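Local coordinates for protein diacylglycerol kinase (Bacillus anthracis, PDB 3S40) that probably phosphorylates diacylglycerol to phosphatidic acid with ATP as phosphate donor, as a lipid kinase of the diacylglycerol kinase family, at residues Gly233-Ala236 with Phe237-Ile241; Glu205-Gly209 with Ile210-Ile214. All blocks are in the same frame, centred on the assembly; numbering follows the deposited sequence.

Contact 1 (Gly233-Ala236 with Phe237-Ile241); sequences GIQA and FKDYI
Ile234 holds CG2 anti to its backbone N (CG1 at chi1 -74°), which aims that methyl along the helix at Lys238, one turn on. The Lys238 chain starts beside its own N (chi1 -77°) and then bends at chi2 and chi3, bringing CD back to lie 3.7 Å from Ile234 CG2. The two side chains cross at a slant, and CB, CG and CD of Lys238 all pass close to Ile234 O, with CD the nearest of the three at 3.2 Å.

The backbone of the short helix 234-240 carries the polar contacts. Gly233, at the N-cap position, gives its carbonyl O to Phe237 N at 2.9 Å. Lys238 N follows on Ile234 O at 3.0 Å, and Tyr240 N reaches Ala236 O at 3.3 Å. Asp239 N is shared: it bonds Gln235 O at 3.3 Å and, weakly and at a bent angle, Ala236 O.

On the buried side, Phe237 and Tyr240 reach strand 224-230, where both touch Phe227, while Tyr240 OH bonds the backbone N of Ser249. Tyr240 CD1 also rests 3.3 Å from Ala236 O. Gln235, Lys238 and Asp239 keep to the exposed side. The chemistry is therefore that of an amphipathic helix, with backbone bonds setting the turn and two aromatic rings packing on strand 224-230.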
ATOM      1  N   GLY A 233      15.053  -9.033 -20.067  1.00 62.13           N
ATOM      2  CA  GLY A 233      13.691  -9.471 -19.838  1.00 59.78           C
ATOM      3  C   GLY A 233      12.648  -8.392 -20.058  1.00 59.27           C
ATOM      4  O   GLY A 233      11.498  -8.549 -19.653  1.00 57.96           O
ATOM      5  N   ILE A 234      13.045  -7.301 -20.702  1.00 58.68           N
ATOM      6  CA  ILE A 234      12.129  -6.188 -20.948  1.00 61.89           C
ATOM      7  C   ILE A 234      10.865  -6.616 -21.691  1.00 61.06           C
ATOM      8  O   ILE A 234       9.754  -6.279 -21.281  1.00 56.25           O
ATOM      9  CB  ILE A 234      12.822  -5.040 -21.697  1.00 59.78           C
ATOM     10  CG1 ILE A 234      13.766  -4.302 -20.743  1.00 58.04           C
ATOM     11  CG2 ILE A 234      11.789  -4.076 -22.271  1.00 56.31           C
ATOM     12  CD1 ILE A 234      14.737  -3.379 -21.441  1.00 57.26           C
ATOM     13  N   GLN A 235      11.042  -7.360 -22.777  1.00 73.67           N
ATOM     14  CA  GLN A 235       9.919  -7.863 -23.559  1.00 83.68           C
ATOM     15  C   GLN A 235       8.952  -8.677 -22.697  1.00 75.29           C
ATOM     16  O   GLN A 235       7.758  -8.375 -22.628  1.00 67.92           O
ATOM     17  CB  GLN A 235      10.434  -8.718 -24.718  1.00 92.85           C
ATOM     18  CG  GLN A 235       9.401  -9.662 -25.303  1.00102.28           C
ATOM     19  CD  GLN A 235       9.992 -11.016 -25.655  1.00109.09           C
ATOM     20  OE1 GLN A 235      11.188 -11.135 -25.929  1.00110.00           O
ATOM     21  NE2 GLN A 235       9.156 -12.048 -25.636  1.00110.95           N
ATOM     22  N   ALA A 236       9.483  -9.706 -22.042  1.00 68.52           N
ATOM     23  CA  ALA A 236       8.687 -10.580 -21.191  1.00 66.03           C
ATOM     24  C   ALA A 236       7.945  -9.772 -20.135  1.00 61.85           C
ATOM     25  O   ALA A 236       6.776 -10.022 -19.840  1.00 63.19           O
ATOM     26  CB  ALA A 236       9.579 -11.617 -20.528  1.00 66.22           C
ATOM     27  N   PHE A 237       8.640  -8.803 -19.561  1.00 56.06           N
ATOM     28  CA  PHE A 237       8.060  -7.984 -18.513  1.00 57.37           C
ATOM     29  C   PHE A 237       6.892  -7.154 -19.031  1.00 63.93           C
ATOM     30  O   PHE A 237       5.907  -6.937 -18.319  1.00 59.11           O
ATOM     31  CB  PHE A 237       9.122  -7.074 -17.919  1.00 56.30           C
ATOM     32  CG  PHE A 237       8.570  -6.025 -17.016  1.00 48.95           C
ATOM     33  CD1 PHE A 237       7.888  -6.375 -15.868  1.00 44.29           C
ATOM     34  CD2 PHE A 237       8.733  -4.687 -17.312  1.00 47.04           C
ATOM     35  CE1 PHE A 237       7.379  -5.404 -15.032  1.00 42.94           C
ATOM     36  CE2 PHE A 237       8.232  -3.721 -16.481  1.00 55.58           C
ATOM     37  CZ  PHE A 237       7.552  -4.080 -15.338  1.00 52.58           C
ATOM     38  N   LYS A 238       7.009  -6.687 -20.270  1.00 67.65           N
ATOM     39  CA  LYS A 238       5.928  -5.940 -20.894  1.00 77.06           C
ATOM     40  C   LYS A 238       4.669  -6.799 -20.924  1.00 76.75           C
ATOM     41  O   LYS A 238       3.553  -6.293 -20.771  1.00 77.09           O
ATOM     42  CB  LYS A 238       6.327  -5.489 -22.301  1.00 83.87           C
ATOM     43  CG  LYS A 238       7.262  -4.283 -22.313  1.00 88.72           C
ATOM     44  CD  LYS A 238       8.310  -4.378 -23.414  1.00 92.59           C
ATOM     45  CE  LYS A 238       7.699  -4.275 -24.801  1.00 94.52           C
ATOM     46  NZ  LYS A 238       8.731  -4.439 -25.867  1.00 93.51           N
ATOM     47  N   ASP A 239       4.862  -8.105 -21.093  1.00 71.29           N
ATOM     48  CA  ASP A 239       3.751  -9.047 -21.141  1.00 76.47           C
ATOM     49  C   ASP A 239       3.036  -9.228 -19.800  1.00 68.00           C
ATOM     50  O   ASP A 239       1.810  -9.333 -19.758  1.00 66.57           O
ATOM     51  CB  ASP A 239       4.215 -10.398 -21.689  1.00 90.13           C
ATOM     52  CG  ASP A 239       4.318 -10.402 -23.201  1.00103.27           C
ATOM     53  OD1 ASP A 239       3.523  -9.683 -23.848  1.00102.38           O
ATOM     54  OD2 ASP A 239       5.188 -11.120 -23.742  1.00110.36           O
ATOM     55  N   TYR A 240       3.803  -9.266 -18.713  1.00 57.81           N
ATOM     56  CA  TYR A 240       3.234  -9.368 -17.366  1.00 53.93           C
ATOM     57  C   TYR A 240       2.255  -8.235 -17.027  1.00 54.80           C
ATOM     58  O   TYR A 240       1.305  -8.442 -16.269  1.00 49.64           O
ATOM     59  CB  TYR A 240       4.345  -9.365 -16.319  1.00 50.11           C
ATOM     60  CG  TYR A 240       5.052 -10.677 -16.110  1.00 56.39           C
ATOM     61  CD1 TYR A 240       5.468 -11.450 -17.185  1.00 70.52           C
ATOM     62  CD2 TYR A 240       5.329 -11.131 -14.825  1.00 55.05           C
ATOM     63  CE1 TYR A 240       6.128 -12.655 -16.983  1.00 75.67           C
ATOM     64  CE2 TYR A 240       5.984 -12.323 -14.613  1.00 59.85           C
ATOM     65  CZ  TYR A 240       6.382 -13.084 -15.691  1.00 73.18           C
ATOM     66  OH  TYR A 240       7.037 -14.273 -15.469  1.00 74.92           O
ATOM     67  N   ILE A 241       2.497  -7.040 -17.567  1.00 50.30           N
ATOM     68  CA  ILE A 241       1.729  -5.854 -17.175  1.00 53.82           C
ATOM     69  C   ILE A 241       0.256  -5.928 -17.576  1.00 50.27           C
ATOM     70  O   ILE A 241      -0.072  -6.209 -18.731  1.00 55.15           O
ATOM     71  CB  ILE A 241       2.356  -4.561 -17.725  1.00 53.35           C
ATOM     72  CG1 ILE A 241       3.768  -4.385 -17.159  1.00 56.09           C
ATOM     73  CG2 ILE A 241       1.473  -3.348 -17.398  1.00 39.30           C
ATOM     74  CD1 ILE A 241       4.550  -3.280 -17.822  1.00 66.93           C
TER

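Contact 2 (Glu205-Gly209 with Ile210-Ile214); sequences EYLGG and IPSFI
Tyr206-Leu207 and Ile210-Pro211 pair as a short, weakly bonded antiparallel hairpin, closed by a type I' turn from Leu207 to Ile210 with Gly208 and Gly209 both at positive phi in its corners, where Leu207 N bonds Ile210 O at 2.7 Å and the return bond from Ile210 N to Leu207 O is weak.

The Tyr206 ring lies over Pro211, its partner in the non-hydrogen-bonded pair: CA of Pro211 stands 4.1 Å from the ring centroid, a CH-pi contact to one face, and Tyr206 CE1 reaches Pro211 CD at 3.9 Å. With OG anti to its backbone N (chi1 167°), Ser212 sets its hydroxyl 3.6 Å from Leu207 CD1 and accepts from Ile214 N at 3.0 Å, an ST turn. Ser212 N gives a nearly straight bond to Glu205 O at 2.9 Å, approaching from above the carbonyl plane.

Outside the hairpin, the carboxylate of Asp102 takes the N-H groups of Gly208 and Gly209, and Tyr206 packs on helix 102-106. Main-chain bonds and the Tyr206-Pro211 packing thus join the two arms, while the turn amides are committed to a carboxylate from another part of the chain.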
ATOM      1  N   GLU A 205      -1.152  -5.675  -3.542  1.00 30.90           N
ATOM      2  CA  GLU A 205      -1.594  -6.569  -4.603  1.00 23.91           C
ATOM      3  C   GLU A 205      -2.028  -5.788  -5.844  1.00 27.58           C
ATOM      4  O   GLU A 205      -2.410  -6.368  -6.846  1.00 26.18           O
ATOM      5  CB  GLU A 205      -2.678  -7.512  -4.039  1.00 18.00           C
ATOM      6  CG  GLU A 205      -2.175  -8.193  -2.733  1.00 29.51           C
ATOM      7  CD  GLU A 205      -3.207  -9.085  -2.025  1.00 34.27           C
ATOM      8  OE1 GLU A 205      -3.041  -9.361  -0.809  1.00 36.07           O
ATOM      9  OE2 GLU A 205      -4.180  -9.511  -2.672  1.00 35.22           O
ATOM     10  N   TYR A 206      -1.922  -4.459  -5.771  1.00 18.22           N
ATOM     11  CA  TYR A 206      -2.288  -3.594  -6.879  1.00 26.31           C
ATOM     12  C   TYR A 206      -1.246  -2.508  -7.041  1.00 30.37           C
ATOM     13  O   TYR A 206      -0.667  -2.050  -6.066  1.00 29.91           O
ATOM     14  CB  TYR A 206      -3.657  -2.939  -6.635  1.00 27.07           C
ATOM     15  CG  TYR A 206      -4.798  -3.860  -6.932  1.00 31.08           C
ATOM     16  CD1 TYR A 206      -5.505  -3.751  -8.121  1.00 25.83           C
ATOM     17  CD2 TYR A 206      -5.147  -4.868  -6.043  1.00 19.82           C
ATOM     18  CE1 TYR A 206      -6.547  -4.603  -8.409  1.00 30.83           C
ATOM     19  CE2 TYR A 206      -6.192  -5.716  -6.323  1.00 17.34           C
ATOM     20  CZ  TYR A 206      -6.884  -5.590  -7.507  1.00 29.81           C
ATOM     21  OH  TYR A 206      -7.932  -6.450  -7.785  1.00 41.06           O
ATOM     22  N   LEU A 207      -1.030  -2.081  -8.277  1.00 37.89           N
ATOM     23  CA  LEU A 207      -0.073  -1.020  -8.564  1.00 36.62           C
ATOM     24  C   LEU A 207      -0.576  -0.221  -9.742  1.00 34.48           C
ATOM     25  O   LEU A 207      -0.789  -0.781 -10.822  1.00 36.52           O
ATOM     26  CB  LEU A 207       1.282  -1.627  -8.925  1.00 42.92           C
ATOM     27  CG  LEU A 207       2.318  -1.750  -7.817  1.00 57.79           C
ATOM     28  CD1 LEU A 207       3.013  -3.108  -7.866  1.00 56.92           C
ATOM     29  CD2 LEU A 207       3.316  -0.602  -7.945  1.00 65.38           C
ATOM     30  N   GLY A 208      -0.757   1.081  -9.542  1.00 47.67           N
ATOM     31  CA  GLY A 208      -1.235   1.959 -10.596  1.00 45.63           C
ATOM     32  C   GLY A 208      -2.672   1.680 -10.974  1.00 42.42           C
ATOM     33  O   GLY A 208      -3.041   1.742 -12.146  1.00 49.18           O
ATOM     34  N   GLY A 209      -3.489   1.359  -9.979  1.00 33.42           N
ATOM     35  CA  GLY A 209      -4.903   1.122 -10.209  1.00 30.53           C
ATOM     36  C   GLY A 209      -5.234  -0.267 -10.739  1.00 38.48           C
ATOM     37  O   GLY A 209      -6.413  -0.628 -10.840  1.00 31.03           O
ATOM     38  N   ILE A 210      -4.208  -1.052 -11.075  1.00 28.43           N
ATOM     39  CA  ILE A 210      -4.429  -2.400 -11.609  1.00 30.36           C
ATOM     40  C   ILE A 210      -3.663  -3.475 -10.846  1.00 34.18           C
ATOM     41  O   ILE A 210      -2.723  -3.183 -10.107  1.00 33.56           O
ATOM     42  CB  ILE A 210      -4.028  -2.501 -13.100  1.00 32.84           C
ATOM     43  CG1 ILE A 210      -2.513  -2.315 -13.240  1.00 38.97           C
ATOM     44  CG2 ILE A 210      -4.840  -1.501 -13.937  1.00 32.01           C
ATOM     45  CD1 ILE A 210      -1.995  -2.359 -14.662  1.00 46.37           C
ATOM     46  N   PRO A 211      -4.054  -4.739 -11.044  1.00 34.74           N
ATOM     47  CA  PRO A 211      -3.373  -5.808 -10.317  1.00 36.04           C
ATOM     48  C   PRO A 211      -1.859  -5.708 -10.509  1.00 39.79           C
ATOM     49  O   PRO A 211      -1.385  -5.403 -11.600  1.00 32.83           O
ATOM     50  CB  PRO A 211      -3.932  -7.079 -10.965  1.00 32.64           C
ATOM     51  CG  PRO A 211      -5.301  -6.657 -11.466  1.00 31.70           C
ATOM     52  CD  PRO A 211      -5.105  -5.248 -11.942  1.00 28.79           C
ATOM     53  N   SER A 212      -1.123  -5.929  -9.428  1.00 35.52           N
ATOM     54  CA  SER A 212       0.327  -5.915  -9.457  1.00 30.72           C
ATOM     55  C   SER A 212       0.847  -6.883 -10.511  1.00 31.01           C
ATOM     56  O   SER A 212       0.342  -8.002 -10.641  1.00 30.84           O
ATOM     57  CB  SER A 212       0.867  -6.324  -8.082  1.00 33.03           C
ATOM     58  OG  SER A 212       2.252  -6.603  -8.131  1.00 29.19           O
ATOM     59  N   PHE A 213       1.873  -6.460 -11.247  1.00 24.20           N
ATOM     60  CA  PHE A 213       2.534  -7.350 -12.199  1.00 33.63           C
ATOM     61  C   PHE A 213       3.432  -8.404 -11.527  1.00 36.36           C
ATOM     62  O   PHE A 213       3.958  -9.296 -12.195  1.00 41.32           O
ATOM     63  CB  PHE A 213       3.330  -6.531 -13.225  1.00 41.96           C
ATOM     64  CG  PHE A 213       4.314  -5.563 -12.611  1.00 34.58           C
ATOM     65  CD1 PHE A 213       5.476  -6.029 -12.007  1.00 34.37           C
ATOM     66  CD2 PHE A 213       4.084  -4.194 -12.658  1.00 35.20           C
ATOM     67  CE1 PHE A 213       6.393  -5.161 -11.458  1.00 25.33           C
ATOM     68  CE2 PHE A 213       5.000  -3.300 -12.102  1.00 36.76           C
ATOM     69  CZ  PHE A 213       6.160  -3.784 -11.503  1.00 32.03           C
ATOM     70  N   ILE A 214       3.609  -8.308 -10.210  1.00 34.61           N
ATOM     71  CA  ILE A 214       4.333  -9.342  -9.458  1.00 24.01           C
ATOM     72  C   ILE A 214       3.387 -10.497  -9.123  1.00 30.57           C
ATOM     73  O   ILE A 214       2.387 -10.308  -8.423  1.00 32.22           O
ATOM     74  CB  ILE A 214       4.948  -8.776  -8.156  1.00 28.25           C
ATOM     75  CG1 ILE A 214       5.819  -7.555  -8.460  1.00 29.19           C
ATOM     76  CG2 ILE A 214       5.763  -9.849  -7.387  1.00 27.82           C
ATOM     77  CD1 ILE A 214       6.426  -6.898  -7.202  1.00 24.83           C
TER

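The hairpin of contact 2 comes first along the chain and the helix of contact 1 follows after strand 224-230; their centres lie about 14 Å apart, on the same side of the chain's centre. Phe213 joins them directly. Its ring meets that of Phe237 edge-to-face, with Phe213 CD1 3.6 Å from Phe237 CE1, and its carbonyl O lies 3.5 Å from Tyr240 CD2. Strand 224-230 is a common neighbour: Ile214 of contact 2 also packs on Phe227. All four segments belong to the C-terminal sandwich-like domain, and contact 2 also meets helix 102-106 of the diacylglycerol kinase catalytic domain.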